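Local structure of serine protease inhibitor 1 (Coprinopsis cinerea, 3VWC) at residues 48-52 and 53-57. The protein probably inhibits serine-type endopeptidases, as a beta-trefoil member of the peptidase inhibitor I66 family. Sequence-based numbering, arbitrary orientation. Where two conformers were deposited one is given.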
loop_
_atom_site.group_PDB
_atom_site.type_symbol
_atom_site.label_atom_id
_atom_site.label_comp_id
_atom_site.label_asym_id
_atom_site.label_seq_id
_atom_site.Cartn_x
_atom_site.Cartn_y
_atom_site.Cartn_z
ATOM N N VAL A 48 4.047 -8.930 5.057
ATOM C CA VAL A 48 4.993 -7.870 5.395
ATOM C C VAL A 48 6.269 -8.494 5.970
ATOM O O VAL A 48 6.192 -9.244 6.932
ATOM C CB VAL A 48 4.399 -6.921 6.437
ATOM C CG1 VAL A 48 5.455 -5.883 6.827
ATOM C CG2 VAL A 48 3.115 -6.224 5.874
ATOM N N GLU A 49 7.391 -8.273 5.291
ATOM C CA GLU A 49 8.668 -8.840 5.684
ATOM C C GLU A 49 9.619 -7.712 6.004
ATOM O O GLU A 49 9.729 -6.739 5.269
ATOM C CB GLU A 49 9.276 -9.685 4.553
ATOM C CG GLU A 49 8.418 -10.866 4.088
ATOM C CD GLU A 49 8.874 -12.208 4.632
ATOM O OE1 GLU A 49 9.768 -12.235 5.507
ATOM O OE2 GLU A 49 8.225 -13.222 4.309
ATOM N N LYS A 50 10.344 -7.855 7.108
ATOM C CA LYS A 50 11.470 -6.990 7.370
ATOM C C LYS A 50 12.650 -7.214 6.417
ATOM O O LYS A 50 13.028 -8.341 6.135
ATOM C CB LYS A 50 11.906 -7.192 8.830
ATOM C CG LYS A 50 12.608 -5.999 9.430
ATOM C CD LYS A 50 13.070 -6.331 10.860
ATOM C CE LYS A 50 13.898 -5.201 11.457
ATOM N NZ LYS A 50 13.026 -4.217 12.176
ATOM N N ASP A 51 13.221 -6.115 5.951
ATOM C CA ASP A 51 14.307 -6.147 4.985
ATOM C C ASP A 51 15.288 -5.077 5.410
ATOM O O ASP A 51 15.094 -3.898 5.115
ATOM C CB ASP A 51 13.757 -5.812 3.591
ATOM C CG ASP A 51 14.826 -5.895 2.492
ATOM O OD1 ASP A 51 15.877 -6.549 2.702
ATOM O OD2 ASP A 51 14.587 -5.320 1.400
ATOM N N ASP A 52 16.269 -5.480 6.206
ATOM C CA ASP A 52 17.138 -4.523 6.896
ATOM C C ASP A 52 16.344 -3.553 7.782
ATOM O O ASP A 52 15.613 -3.956 8.693
ATOM C CB ASP A 52 17.959 -3.734 5.869
ATOM C CG ASP A 52 19.336 -4.310 5.656
ATOM O OD1 ASP A 52 20.263 -3.907 6.409
ATOM O OD2 ASP A 52 19.493 -5.133 4.718
ATOM N N ASP A 53 16.452 -2.267 7.476
ATOM C CA ASP A 53 15.735 -1.259 8.249
ATOM C C ASP A 53 14.459 -0.794 7.550
ATOM O O ASP A 53 14.029 0.348 7.699
ATOM C CB ASP A 53 16.635 -0.043 8.522
ATOM C CG ASP A 53 17.671 -0.310 9.598
ATOM O OD1 ASP A 53 17.284 -0.489 10.781
ATOM O OD2 ASP A 53 18.876 -0.337 9.252
ATOM N N ALA A 54 13.912 -1.639 6.689
ATOM C CA ALA A 54 12.689 -1.269 5.967
ATOM C C ALA A 54 11.886 -2.546 5.751
ATOM O O ALA A 54 12.182 -3.583 6.346
ATOM C CB ALA A 54 13.050 -0.611 4.624
ATOM N N TYR A 55 10.870 -2.484 4.898
ATOM C CA TYR A 55 9.975 -3.626 4.705
ATOM C C TYR A 55 9.747 -3.886 3.236
ATOM O O TYR A 55 9.824 -2.964 2.398
ATOM C CB TYR A 55 8.620 -3.411 5.397
ATOM C CG TYR A 55 8.779 -3.250 6.889
ATOM C CD1 TYR A 55 8.723 -4.362 7.734
ATOM C CD2 TYR A 55 8.996 -1.993 7.438
ATOM C CE1 TYR A 55 8.976 -4.226 9.125
ATOM C CE2 TYR A 55 9.264 -1.843 8.814
ATOM C CZ TYR A 55 9.211 -2.942 9.640
ATOM O OH TYR A 55 9.422 -2.776 10.999
ATOM N N ILE A 56 9.571 -5.169 2.928
ATOM C CA ILE A 56 9.084 -5.577 1.613
ATOM C C ILE A 56 7.657 -6.070 1.766
ATOM O O ILE A 56 7.325 -6.731 2.725
ATOM C CB ILE A 56 9.946 -6.707 0.987
ATOM C CG1 ILE A 56 11.408 -6.309 0.947
ATOM C CG2 ILE A 56 9.422 -7.042 -0.418
ATOM C CD1 ILE A 56 12.321 -7.447 0.555
ATOM N N LEU A 57 6.763 -5.645 0.852
ATOM C CA LEU A 57 5.344 -5.885 1.029
ATOM C C LEU A 57 4.806 -6.706 -0.149
ATOM O O LEU A 57 4.895 -6.262 -1.297
ATOM C CB LEU A 57 4.594 -4.527 1.119
ATOM C CG LEU A 57 5.156 -3.610 2.239
ATOM C CD1 LEU A 57 4.658 -2.155 2.080
ATOM C CD2 LEU A 57 4.728 -4.139 3.560
HETATM O O HOH W 1 9.858 -4.736 12.905
HETATM O O HOH W 2 12.969 -2.911 9.515
#
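One methyl of V48, CG1, meets the Y55 ring obliquely at CD1 (3.7 Å), while its other methyl, CG2, lies alongside CD2 of L57 in the conformer given. With CG1 anti to the backbone N (chi1 176°), the branched valine can serve both of these buried neighbours on the face they share. The aliphatic stem of K50 crosses the same ring nearer its hydroxyl end, CG lying 4.1 Å from Y55 CE1; a long lysine suits this rim, greasy over the ring and charged out at water. On the other face the D51 carboxylate crosses I56, whose CD1, in the conformer given, lies close to D51 OD2. These pairs sit on a beta hairpin of the trefoil, strands 46-51 and 54-59 joined by a two-residue loop, D52-D53, in a type II' turn. D52 takes the positive-phi corner (57°), unusual for a residue with a side chain. E49 and I56 exchange two backbone hydrogen bonds, the shorter from I56 N to E49 O (2.8 Å); D51 and A54 exchange another two, closing the turn. Further out, one water accepts from K50 NZ (3.0 Å) and donates to D52 O. The Y55 hydroxyl hydrogen-bonds to I2 N and to a second water in the ring plane.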